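Local coordinates for protein negative regulator of ofd1 (Schizosaccharomyces pombe, PDB 3QTM) that is required for correct translation termination, stabilises the Sre1 transcription factor domain and directly inhibits ofd1, with which it interacts, at residues E204-L208 against F246-Y250; Q236-L240 against T278-I282; L292-A296 against A322-A326; K299-A303 against Y315-A319. All coordinates share one frame; numbering follows the deposited sequence.

Contact 1 (E204-L208 against F246-Y250); sequences EAFLL and FAEYY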
loop_
_atom_site.group_PDB
_atom_site.type_symbol
_atom_site.label_atom_id
_atom_site.label_comp_id
_atom_site.label_asym_id
_atom_site.label_seq_id
_atom_site.Cartn_x
_atom_site.Cartn_y
_atom_site.Cartn_z
ATOM N N GLU A 204 13.244 -13.050 -10.754
ATOM C CA GLU A 204 11.977 -12.713 -11.360
ATOM C C GLU A 204 10.837 -13.426 -10.626
ATOM O O GLU A 204 9.762 -12.862 -10.437
ATOM C CB GLU A 204 11.988 -13.088 -12.834
ATOM C CG GLU A 204 10.650 -12.914 -13.521
ATOM C CD GLU A 204 10.680 -13.418 -14.948
ATOM O OE1 GLU A 204 11.575 -14.232 -15.268
ATOM O OE2 GLU A 204 9.815 -13.001 -15.745
ATOM N N ALA A 205 11.079 -14.661 -10.202
ATOM C CA ALA A 205 10.028 -15.441 -9.564
ATOM C C ALA A 205 9.648 -14.822 -8.224
ATOM O O ALA A 205 8.477 -14.793 -7.852
ATOM C CB ALA A 205 10.461 -16.890 -9.386
ATOM N N PHE A 206 10.646 -14.333 -7.503
ATOM C CA PHE A 206 10.402 -13.653 -6.239
ATOM C C PHE A 206 9.501 -12.430 -6.461
ATOM O O PHE A 206 8.471 -12.275 -5.798
ATOM C CB PHE A 206 11.729 -13.239 -5.592
ATOM C CG PHE A 206 11.569 -12.532 -4.279
ATOM C CD1 PHE A 206 11.406 -13.250 -3.106
ATOM C CD2 PHE A 206 11.565 -11.145 -4.218
ATOM C CE1 PHE A 206 11.251 -12.592 -1.885
ATOM C CE2 PHE A 206 11.410 -10.485 -3.013
ATOM C CZ PHE A 206 11.255 -11.209 -1.842
ATOM N N LEU A 207 9.900 -11.576 -7.402
ATOM C CA LEU A 207 9.163 -10.358 -7.728
ATOM C C LEU A 207 7.735 -10.652 -8.147
ATOM O O LEU A 207 6.806 -10.014 -7.669
ATOM C CB LEU A 207 9.877 -9.593 -8.831
ATOM C CG LEU A 207 11.158 -8.900 -8.391
ATOM C CD1 LEU A 207 11.971 -8.457 -9.601
ATOM C CD2 LEU A 207 10.830 -7.719 -7.494
ATOM N N LEU A 208 7.566 -11.630 -9.034
ATOM C CA LEU A 208 6.244 -12.086 -9.438
ATOM C C LEU A 208 5.403 -12.479 -8.238
ATOM O O LEU A 208 4.209 -12.190 -8.177
ATOM C CB LEU A 208 6.361 -13.293 -10.371
ATOM C CG LEU A 208 6.670 -12.963 -11.834
ATOM C CD1 LEU A 208 6.948 -14.230 -12.663
ATOM C CD2 LEU A 208 5.520 -12.151 -12.437
ATOM N N PHE A 246 5.631 -3.201 -13.208
ATOM C CA PHE A 246 6.135 -4.486 -13.647
ATOM C C PHE A 246 6.439 -4.426 -15.147
ATOM O O PHE A 246 7.473 -4.923 -15.610
ATOM C CB PHE A 246 5.146 -5.600 -13.336
ATOM C CG PHE A 246 5.796 -6.833 -12.802
ATOM C CD1 PHE A 246 7.046 -7.220 -13.257
ATOM C CD2 PHE A 246 5.166 -7.610 -11.848
ATOM C CE1 PHE A 246 7.662 -8.362 -12.764
ATOM C CE2 PHE A 246 5.775 -8.758 -11.350
ATOM C CZ PHE A 246 7.023 -9.132 -11.810
ATOM N N ALA A 247 5.540 -3.799 -15.900
ATOM C CA ALA A 247 5.769 -3.589 -17.320
ATOM C C ALA A 247 7.116 -2.914 -17.546
ATOM O O ALA A 247 7.888 -3.358 -18.388
ATOM C CB ALA A 247 4.648 -2.772 -17.940
ATOM N N GLU A 248 7.404 -1.852 -16.797
ATOM C CA GLU A 248 8.680 -1.147 -16.954
ATOM C C GLU A 248 9.866 -2.017 -16.588
ATOM O O GLU A 248 10.938 -1.893 -17.172
ATOM C CB GLU A 248 8.730 0.113 -16.107
ATOM C CG GLU A 248 7.814 1.193 -16.573
ATOM C CD GLU A 248 7.617 2.245 -15.510
ATOM O OE1 GLU A 248 8.485 2.342 -14.604
ATOM O OE2 GLU A 248 6.592 2.962 -15.579
ATOM N N TYR A 249 9.676 -2.886 -15.605
ATOM C CA TYR A 249 10.719 -3.814 -15.207
ATOM C C TYR A 249 11.196 -4.577 -16.437
ATOM O O TYR A 249 12.398 -4.707 -16.687
ATOM C CB TYR A 249 10.177 -4.780 -14.163
ATOM C CG TYR A 249 11.062 -5.974 -13.865
ATOM C CD1 TYR A 249 12.199 -5.852 -13.067
ATOM C CD2 TYR A 249 10.738 -7.233 -14.356
ATOM C CE1 TYR A 249 12.996 -6.955 -12.781
ATOM C CE2 TYR A 249 11.520 -8.337 -14.076
ATOM C CZ TYR A 249 12.645 -8.200 -13.289
ATOM O OH TYR A 249 13.408 -9.321 -13.021
ATOM N N TYR A 250 10.236 -5.053 -17.220
ATOM C CA TYR A 250 10.547 -5.843 -18.393
ATOM C C TYR A 250 11.067 -5.004 -19.550
ATOM O O TYR A 250 12.003 -5.405 -20.240
ATOM C CB TYR A 250 9.329 -6.645 -18.816
ATOM C CG TYR A 250 9.062 -7.816 -17.910
ATOM C CD1 TYR A 250 9.961 -8.875 -17.832
ATOM C CD2 TYR A 250 7.911 -7.872 -17.138
ATOM C CE1 TYR A 250 9.718 -9.958 -17.004
ATOM C CE2 TYR A 250 7.658 -8.944 -16.313
ATOM C CZ TYR A 250 8.560 -9.986 -16.247
ATOM O OH TYR A 250 8.299 -11.054 -15.420
#
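Within the helical, tetratricopeptide-type C-terminal part of the chain, E204, L207 and L208 on the short helix 204-209 meet F246, Y249 and Y250 on the long helix 229-254. The two segments run antiparallel, with 167° between their directions, but their axes stay 12.5 Å apart, and three aromatic side chains bridge that distance. F246 takes the end nearest L208. Its CZ lies 3.4 Å from CD2 of L208, the leucine standing square to the phenylalanine, and the CA of L208 sits in the plane of the ring at its edge. Next along, CD1 of L207 rests 3.7 Å from CE1 of Y249; a branched leucine suits this place because one methyl can reach a ring while its CB stays near F246. Y249 in turn sets its CD2 over the centre of the Y250 ring, while F246 stacks on W271 of helix 262-285. The polar end of the contact belongs to E204. Its chain is fully extended, CG pointing away from the backbone N (chi1 174°), which carries the carboxylate across to Y250, whose OH donates a very short hydrogen bond of 2.5 Å to OE2. That oxygen lies at the ring's edge, near its plane, with carboxylate and ring 63° apart. K267 of helix 262-285 forms a salt bridge with the same oxygen. With E204 cut back to an alanine, the Y250 hydroxyl would probably lose its acceptor and K267 this partner. The contact is an antiparallel helix pair of an all-helical, tetratricopeptide-type domain, here spaced widely enough for aromatic side chains to fill the interval.

Contact 2 (Q236-L240 against T278-I282); sequences QEAVL and TWNVI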
loop_
_atom_site.group_PDB
_atom_site.type_symbol
_atom_site.label_atom_id
_atom_site.label_comp_id
_atom_site.label_asym_id
_atom_site.label_seq_id
_atom_site.Cartn_x
_atom_site.Cartn_y
_atom_site.Cartn_z
ATOM N N GLN A 236 -7.642 0.598 -6.864
ATOM C CA GLN A 236 -7.403 0.313 -8.278
ATOM C C GLN A 236 -6.232 1.133 -8.814
ATOM O O GLN A 236 -5.449 0.637 -9.618
ATOM C CB GLN A 236 -8.663 0.546 -9.118
ATOM C CG GLN A 236 -9.802 -0.436 -8.853
ATOM C CD GLN A 236 -9.498 -1.863 -9.322
ATOM O OE1 GLN A 236 -8.441 -2.145 -9.897
ATOM N NE2 GLN A 236 -10.432 -2.767 -9.071
ATOM N N GLU A 237 -6.097 2.377 -8.351
ATOM C CA GLU A 237 -4.922 3.188 -8.687
ATOM C C GLU A 237 -3.615 2.529 -8.233
ATOM O O GLU A 237 -2.599 2.589 -8.942
ATOM C CB GLU A 237 -5.025 4.592 -8.085
ATOM C CG GLU A 237 -6.177 5.432 -8.621
ATOM C CD GLU A 237 -5.804 6.209 -9.869
ATOM O OE1 GLU A 237 -4.961 5.713 -10.649
ATOM O OE2 GLU A 237 -6.348 7.320 -10.069
ATOM N N ALA A 238 -3.628 1.914 -7.050
ATOM C CA ALA A 238 -2.434 1.229 -6.555
ATOM C C ALA A 238 -2.170 -0.030 -7.389
ATOM O O ALA A 238 -1.024 -0.394 -7.652
ATOM C CB ALA A 238 -2.575 0.872 -5.074
ATOM N N VAL A 239 -3.236 -0.708 -7.793
ATOM C CA VAL A 239 -3.077 -1.858 -8.682
ATOM C C VAL A 239 -2.550 -1.420 -10.058
ATOM O O VAL A 239 -1.603 -1.999 -10.574
ATOM C CB VAL A 239 -4.378 -2.643 -8.830
ATOM C CG1 VAL A 239 -4.229 -3.720 -9.904
ATOM C CG2 VAL A 239 -4.770 -3.240 -7.485
ATOM N N LEU A 240 -3.149 -0.386 -10.638
ATOM C CA LEU A 240 -2.649 0.140 -11.901
ATOM C C LEU A 240 -1.147 0.467 -11.814
ATOM O O LEU A 240 -0.371 0.115 -12.712
ATOM C CB LEU A 240 -3.448 1.372 -12.331
ATOM C CG LEU A 240 -2.963 2.070 -13.605
ATOM C CD1 LEU A 240 -2.979 1.105 -14.780
ATOM C CD2 LEU A 240 -3.817 3.286 -13.902
ATOM N N THR A 278 -7.279 -2.455 -16.031
ATOM C CA THR A 278 -7.456 -1.757 -14.768
ATOM C C THR A 278 -7.743 -0.266 -14.978
ATOM O O THR A 278 -8.574 0.308 -14.276
ATOM C CB THR A 278 -6.246 -1.981 -13.823
ATOM O OG1 THR A 278 -6.189 -3.368 -13.448
ATOM C CG2 THR A 278 -6.348 -1.102 -12.555
ATOM N N TRP A 279 -7.078 0.353 -15.948
ATOM C CA TRP A 279 -7.412 1.741 -16.302
ATOM C C TRP A 279 -8.895 1.876 -16.672
ATOM O O TRP A 279 -9.547 2.842 -16.291
ATOM C CB TRP A 279 -6.532 2.278 -17.439
ATOM C CG TRP A 279 -6.889 3.699 -17.801
ATOM C CD1 TRP A 279 -6.341 4.843 -17.289
ATOM C CD2 TRP A 279 -7.902 4.120 -18.725
ATOM N NE1 TRP A 279 -6.942 5.951 -17.850
ATOM C CE2 TRP A 279 -7.906 5.530 -18.731
ATOM C CE3 TRP A 279 -8.802 3.440 -19.552
ATOM C CZ2 TRP A 279 -8.773 6.270 -19.534
ATOM C CZ3 TRP A 279 -9.661 4.176 -20.345
ATOM C CH2 TRP A 279 -9.636 5.578 -20.335
ATOM N N ASN A 280 -9.420 0.898 -17.408
ATOM C CA ASN A 280 -10.838 0.895 -17.773
ATOM C C ASN A 280 -11.771 0.820 -16.564
ATOM O O ASN A 280 -12.815 1.475 -16.533
ATOM C CB ASN A 280 -11.161 -0.227 -18.783
ATOM C CG ASN A 280 -10.911 0.200 -20.222
ATOM O OD1 ASN A 280 -10.146 -0.434 -20.945
ATOM N ND2 ASN A 280 -11.538 1.299 -20.634
ATOM N N VAL A 281 -11.399 0.017 -15.570
ATOM C CA VAL A 281 -12.173 -0.042 -14.338
ATOM C C VAL A 281 -12.164 1.341 -13.675
ATOM O O VAL A 281 -13.194 1.830 -13.230
ATOM C CB VAL A 281 -11.597 -1.081 -13.364
ATOM C CG1 VAL A 281 -12.206 -0.905 -11.973
ATOM C CG2 VAL A 281 -11.805 -2.522 -13.909
ATOM N N ILE A 282 -10.991 1.969 -13.633
ATOM C CA ILE A 282 -10.845 3.293 -13.049
ATOM C C ILE A 282 -11.676 4.327 -13.807
ATOM O O ILE A 282 -12.350 5.164 -13.197
ATOM C CB ILE A 282 -9.362 3.715 -12.998
ATOM C CG1 ILE A 282 -8.602 2.851 -11.979
ATOM C CG2 ILE A 282 -9.213 5.193 -12.652
ATOM C CD1 ILE A 282 -7.088 2.894 -12.137
HETATM O O HOH W 1 -7.918 -4.125 -11.693
#
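Apolar packing joins Q236 and L240 of helix 229-254 to T278 and I282 of helix 262-285, two antiparallel helices whose local axes pass 9.5 Å apart. CD1 of I282 meets CD2 of L240 at 3.7 Å, while CG1 of I282 lies 3.7 Å from CB of Q236. T278 turns its methyl inward: with CG2 on the far side of CB from its own backbone N, that carbon sits 3.5 Å from the carbonyl O of Q236 and also touches CB of L240. Threonine suits the spot, being small and offering a methyl to the core and a hydroxyl to water.

The polar link is indirect. Q236 bends at chi2 (-69°), laying its amide beside CG1 of V281, and OE1 accepts a hydrogen bond of 2.7 Å from a water. The same water is 2.6 Å from OG1 of T278 and hydrogen-bonded to it. A leucine in place of Q236 would probably leave this water without its amide acceptor and break the bridge to T278. Charge stays at the margin, where E237 brings OE1 near CD1 of I282 but pairs through OE2 with R291.

With no direct hydrogen bond between the segments, cohesion rests on aliphatic packing, in part methyl against backbone carbonyl, with one water bridging Q236 and T278.

Contact 3 (L292-A296 against A322-A326); sequences LLKLA and AIKEA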
loop_
_atom_site.group_PDB
_atom_site.type_symbol
_atom_site.label_atom_id
_atom_site.label_comp_id
_atom_site.label_asym_id
_atom_site.label_seq_id
_atom_site.Cartn_x
_atom_site.Cartn_y
_atom_site.Cartn_z
ATOM N N LEU A 292 -7.715 10.014 -19.919
ATOM C CA LEU A 292 -7.427 9.491 -21.258
ATOM C C LEU A 292 -5.938 9.590 -21.605
ATOM O O LEU A 292 -5.419 8.764 -22.350
ATOM C CB LEU A 292 -8.307 10.173 -22.311
ATOM C CG LEU A 292 -9.794 9.808 -22.203
ATOM C CD1 LEU A 292 -10.681 10.864 -22.829
ATOM C CD2 LEU A 292 -10.069 8.427 -22.803
ATOM N N LEU A 293 -5.243 10.573 -21.038
ATOM C CA LEU A 293 -3.800 10.679 -21.260
ATOM C C LEU A 293 -3.028 9.499 -20.662
ATOM O O LEU A 293 -2.026 9.079 -21.217
ATOM C CB LEU A 293 -3.251 11.994 -20.708
ATOM C CG LEU A 293 -3.898 13.259 -21.275
ATOM C CD1 LEU A 293 -3.243 14.506 -20.662
ATOM C CD2 LEU A 293 -3.816 13.268 -22.811
ATOM N N LYS A 294 -3.492 8.974 -19.530
ATOM C CA LYS A 294 -2.889 7.779 -18.942
ATOM C C LYS A 294 -3.076 6.561 -19.850
ATOM O O LYS A 294 -2.165 5.745 -20.018
ATOM C CB LYS A 294 -3.474 7.496 -17.556
ATOM C CG LYS A 294 -2.940 6.223 -16.910
ATOM C CD LYS A 294 -1.417 6.206 -16.933
ATOM C CE LYS A 294 -0.850 5.103 -16.057
ATOM N NZ LYS A 294 -1.184 5.345 -14.631
ATOM N N LEU A 295 -4.261 6.445 -20.438
ATOM C CA LEU A 295 -4.515 5.394 -21.423
ATOM C C LEU A 295 -3.560 5.559 -22.603
ATOM O O LEU A 295 -2.921 4.604 -23.045
ATOM C CB LEU A 295 -5.975 5.440 -21.898
ATOM C CG LEU A 295 -6.321 4.574 -23.118
ATOM C CD1 LEU A 295 -5.936 3.103 -22.890
ATOM C CD2 LEU A 295 -7.796 4.698 -23.491
ATOM N N ALA A 296 -3.458 6.788 -23.096
ATOM C CA ALA A 296 -2.564 7.099 -24.200
ATOM C C ALA A 296 -1.124 6.644 -23.934
ATOM O O ALA A 296 -0.487 6.050 -24.808
ATOM C CB ALA A 296 -2.613 8.596 -24.512
ATOM N N ALA A 322 -7.373 8.952 -27.957
ATOM C CA ALA A 322 -7.474 9.253 -26.537
ATOM C C ALA A 322 -7.045 10.695 -26.295
ATOM O O ALA A 322 -7.765 11.463 -25.659
ATOM C CB ALA A 322 -6.621 8.289 -25.724
ATOM N N ILE A 323 -5.878 11.052 -26.822
ATOM C CA ILE A 323 -5.336 12.398 -26.694
ATOM C C ILE A 323 -6.251 13.458 -27.321
ATOM O O ILE A 323 -6.535 14.487 -26.708
ATOM C CB ILE A 323 -3.943 12.487 -27.339
ATOM C CG1 ILE A 323 -2.976 11.538 -26.634
ATOM C CG2 ILE A 323 -3.418 13.932 -27.310
ATOM C CD1 ILE A 323 -1.590 11.509 -27.254
ATOM N N LYS A 324 -6.719 13.201 -28.538
ATOM C CA LYS A 324 -7.639 14.120 -29.205
ATOM C C LYS A 324 -8.943 14.296 -28.433
ATOM O O LYS A 324 -9.472 15.410 -28.333
ATOM C CB LYS A 324 -7.949 13.660 -30.635
ATOM C CG LYS A 324 -7.324 14.521 -31.734
ATOM C CD LYS A 324 -8.041 14.345 -33.087
ATOM C CE LYS A 324 -7.350 13.325 -34.013
ATOM N NZ LYS A 324 -7.630 11.884 -33.690
ATOM N N GLU A 325 -9.475 13.199 -27.905
ATOM C CA GLU A 325 -10.700 13.280 -27.118
ATOM C C GLU A 325 -10.489 14.040 -25.800
ATOM O O GLU A 325 -11.365 14.775 -25.349
ATOM C CB GLU A 325 -11.244 11.888 -26.832
ATOM C CG GLU A 325 -12.518 11.917 -26.017
ATOM C CD GLU A 325 -12.929 10.542 -25.516
ATOM O OE1 GLU A 325 -12.313 9.538 -25.948
ATOM O OE2 GLU A 325 -13.866 10.466 -24.688
ATOM N N ALA A 326 -9.329 13.844 -25.177
ATOM C CA ALA A 326 -8.989 14.579 -23.970
ATOM C C ALA A 326 -8.996 16.081 -24.262
ATOM O O ALA A 326 -9.657 16.851 -23.570
ATOM C CB ALA A 326 -7.621 14.157 -23.467
#
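This is close helix-helix packing built on alanine and leucine, between L292-A296 at the start of helix 292-305 and A322-A326 in the later part of helix 309-328. The pair forms an antiparallel helical hairpin, in keeping with the tetratricopeptide-like architecture. The local axes approach to 8.5 Å at an angle of 164°, and small residues make that spacing possible. CB of A322 lies 3.6 Å from the carbonyl O of L292, and in the other direction CB of L292 sits 3.6 Å from the carbonyl O of A322, so each residue packs against the other's backbone. The alanine methyl is short enough to sit directly on the opposite helix in this way. One turn on, A296 meets a side chain instead: its CB lies 3.6 Å from CG1 of I323.

The leucines close the sides. CD1 of L292 lies 3.5 Å from CD of E325. The glutamate chain is stretched out, CG trans to the backbone N (chi1 -180°), and passes across the end of L292 with both CG and CD against that methyl. L293 sends CD2 to CB of A326 at 4.0 Å.

No hydrogen bond crosses between the segments. Helix 262-285 packs against one flank, W279 and Y283 touching L292. On another, helix 335-343 meets L293 and I323 through Y337, and V331 and L333 of the intervening loop also touch L293.

Contact 4 (K299-A303 against Y315-A319); sequences KMDLA and YLKEA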
loop_
_atom_site.group_PDB
_atom_site.type_symbol
_atom_site.label_atom_id
_atom_site.label_comp_id
_atom_site.label_asym_id
_atom_site.label_seq_id
_atom_site.Cartn_x
_atom_site.Cartn_y
_atom_site.Cartn_z
ATOM N N LYS A 299 -0.841 2.834 -24.156
ATOM C CA LYS A 299 -0.892 2.421 -25.552
ATOM C C LYS A 299 0.408 2.737 -26.296
ATOM O O LYS A 299 0.852 1.961 -27.139
ATOM C CB LYS A 299 -2.084 3.077 -26.243
ATOM C CG LYS A 299 -3.433 2.605 -25.704
ATOM C CD LYS A 299 -3.715 1.139 -26.062
ATOM C CE LYS A 299 -5.130 0.726 -25.649
ATOM N NZ LYS A 299 -5.454 -0.686 -26.025
HETATM N N MSE A 300 1.019 3.874 -25.974
HETATM C CA MSE A 300 2.284 4.260 -26.594
HETATM C C MSE A 300 3.428 3.345 -26.173
HETATM O O MSE A 300 4.325 3.069 -26.961
HETATM C CB MSE A 300 2.625 5.713 -26.273
HETATM C CG MSE A 300 1.844 6.720 -27.091
HETATM SE SE MSE A 300 2.182 8.562 -26.505
HETATM C CE MSE A 300 0.718 8.829 -25.264
ATOM N N ASP A 301 3.385 2.870 -24.930
ATOM C CA ASP A 301 4.312 1.839 -24.465
ATOM C C ASP A 301 4.099 0.520 -25.217
ATOM O O ASP A 301 5.056 -0.159 -25.591
ATOM C CB ASP A 301 4.145 1.609 -22.960
ATOM C CG ASP A 301 4.773 2.721 -22.119
ATOM O OD1 ASP A 301 5.704 3.399 -22.613
ATOM O OD2 ASP A 301 4.340 2.904 -20.957
ATOM N N LEU A 302 2.840 0.148 -25.423
ATOM C CA LEU A 302 2.534 -1.018 -26.239
ATOM C C LEU A 302 3.090 -0.873 -27.666
ATOM O O LEU A 302 3.698 -1.798 -28.201
ATOM C CB LEU A 302 1.029 -1.256 -26.269
ATOM C CG LEU A 302 0.530 -1.949 -24.999
ATOM C CD1 LEU A 302 -0.979 -1.819 -24.829
ATOM C CD2 LEU A 302 0.964 -3.410 -25.008
ATOM N N ALA A 303 2.893 0.297 -28.265
ATOM C CA ALA A 303 3.323 0.544 -29.633
ATOM C C ALA A 303 4.836 0.470 -29.763
ATOM O O ALA A 303 5.366 0.036 -30.787
ATOM C CB ALA A 303 2.823 1.897 -30.106
ATOM N N TYR A 315 -2.328 0.358 -31.741
ATOM C CA TYR A 315 -1.969 1.058 -30.514
ATOM C C TYR A 315 -1.851 2.568 -30.743
ATOM O O TYR A 315 -2.393 3.364 -29.969
ATOM C CB TYR A 315 -0.659 0.511 -29.944
ATOM C CG TYR A 315 -0.701 -0.957 -29.554
ATOM C CD1 TYR A 315 -1.829 -1.507 -28.943
ATOM C CD2 TYR A 315 0.397 -1.783 -29.768
ATOM C CE1 TYR A 315 -1.867 -2.846 -28.577
ATOM C CE2 TYR A 315 0.374 -3.126 -29.394
ATOM C CZ TYR A 315 -0.763 -3.652 -28.805
ATOM O OH TYR A 315 -0.794 -4.985 -28.436
ATOM N N LEU A 316 -1.151 2.955 -31.812
ATOM C CA LEU A 316 -0.904 4.368 -32.086
ATOM C C LEU A 316 -2.202 5.124 -32.340
ATOM O O LEU A 316 -2.369 6.246 -31.861
ATOM C CB LEU A 316 0.054 4.540 -33.268
ATOM C CG LEU A 316 1.486 4.058 -33.007
ATOM C CD1 LEU A 316 2.369 4.159 -34.266
ATOM C CD2 LEU A 316 2.108 4.818 -31.837
ATOM N N LYS A 317 -3.116 4.509 -33.091
ATOM C CA LYS A 317 -4.414 5.119 -33.342
ATOM C C LYS A 317 -5.172 5.310 -32.031
ATOM O O LYS A 317 -5.738 6.373 -31.788
ATOM C CB LYS A 317 -5.266 4.283 -34.306
ATOM C CG LYS A 317 -6.422 5.097 -34.901
ATOM C CD LYS A 317 -7.517 4.251 -35.560
ATOM C CE LYS A 317 -8.677 5.156 -36.018
ATOM N NZ LYS A 317 -9.961 4.446 -36.327
ATOM N N GLU A 318 -5.184 4.274 -31.197
ATOM C CA GLU A 318 -5.850 4.358 -29.892
ATOM C C GLU A 318 -5.286 5.494 -29.024
ATOM O O GLU A 318 -6.041 6.233 -28.403
ATOM C CB GLU A 318 -5.787 3.018 -29.150
ATOM C CG GLU A 318 -6.665 1.940 -29.773
ATOM C CD GLU A 318 -6.668 0.641 -28.978
ATOM O OE1 GLU A 318 -5.576 0.086 -28.735
ATOM O OE2 GLU A 318 -7.768 0.178 -28.590
ATOM N N ALA A 319 -3.964 5.644 -29.001
ATOM C CA ALA A 319 -3.351 6.733 -28.247
ATOM C C ALA A 319 -3.778 8.097 -28.793
ATOM O O ALA A 319 -4.103 9.017 -28.033
ATOM C CB ALA A 319 -1.834 6.601 -28.254
#
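The ring of Y315 is the flat group at the centre of this contact, and L302 lies over one of its faces. CB of L302 stands 3.6 Å from the ring centroid and only 10° off the ring normal, a CH-pi contact placed almost exactly over the middle. CD1 of L302 lies 4.0 Å from CE1 of Y315. The carbonyl O of K299 and the backbone N of A303 approach the ring obliquely. The first torsion of Y315 (chi1 -62°) swings the ring to the side of its own backbone N, where it meets L302; CB of Y315, placed by the backbone, is 3.5 Å from the O of K299. A flat ring suits this place because its face can receive CB of L302 at a short helix spacing.

Helices 292-305 and 309-328 follow each other in the chain and pair here as an antiparallel helical hairpin, the building unit of tetratricopeptide-type folds, with local axes 8.3 Å apart. Alanines allow that spacing: A303 sets its CB against CB of Y315 and, tightly, 3.5 Å from CD2 of L316, while CB of A319 meets CG of the selenomethionine M300 at 3.9 Å.

K299 contributes at both ends of its side chain. CB touches A319, and the chain then bends at chi2 to run past E318, where NZ donates a hydrogen bond of 2.8 Å to OE1 within a salt bridge. The ammonium comes from above the carboxylate plane, 42° out of it. Beside M300, L316 and A319, F340 of helix 335-343 packs on the pair, while L272 and N273 of helix 262-285 touch L302.

How the contacts relate
All four contacts lie in the C-terminal part of the protein and join antiparallel helices. Contacts 2, 3 and 4 pair consecutive helices, whereas contact 1 skips helix 213-220. Contacts 1 and 2 share helix 229-254 but use different parts of it, 246-250 and 236-240, their centres 18 Å apart, and their segments alternate along the chain. Contacts 3 and 4 come later and share helices 292-305 and 309-328; contact 4 is nested inside the loop closed by contact 3, with centres 10 Å apart. Contact 2 touches contact 3 directly, W279 packing on L292, K294 and L295, which ties helix 262-285 to the hairpin. Together they join helices into a continuous stack, consistent with a tetratricopeptide-like adaptor scaffold.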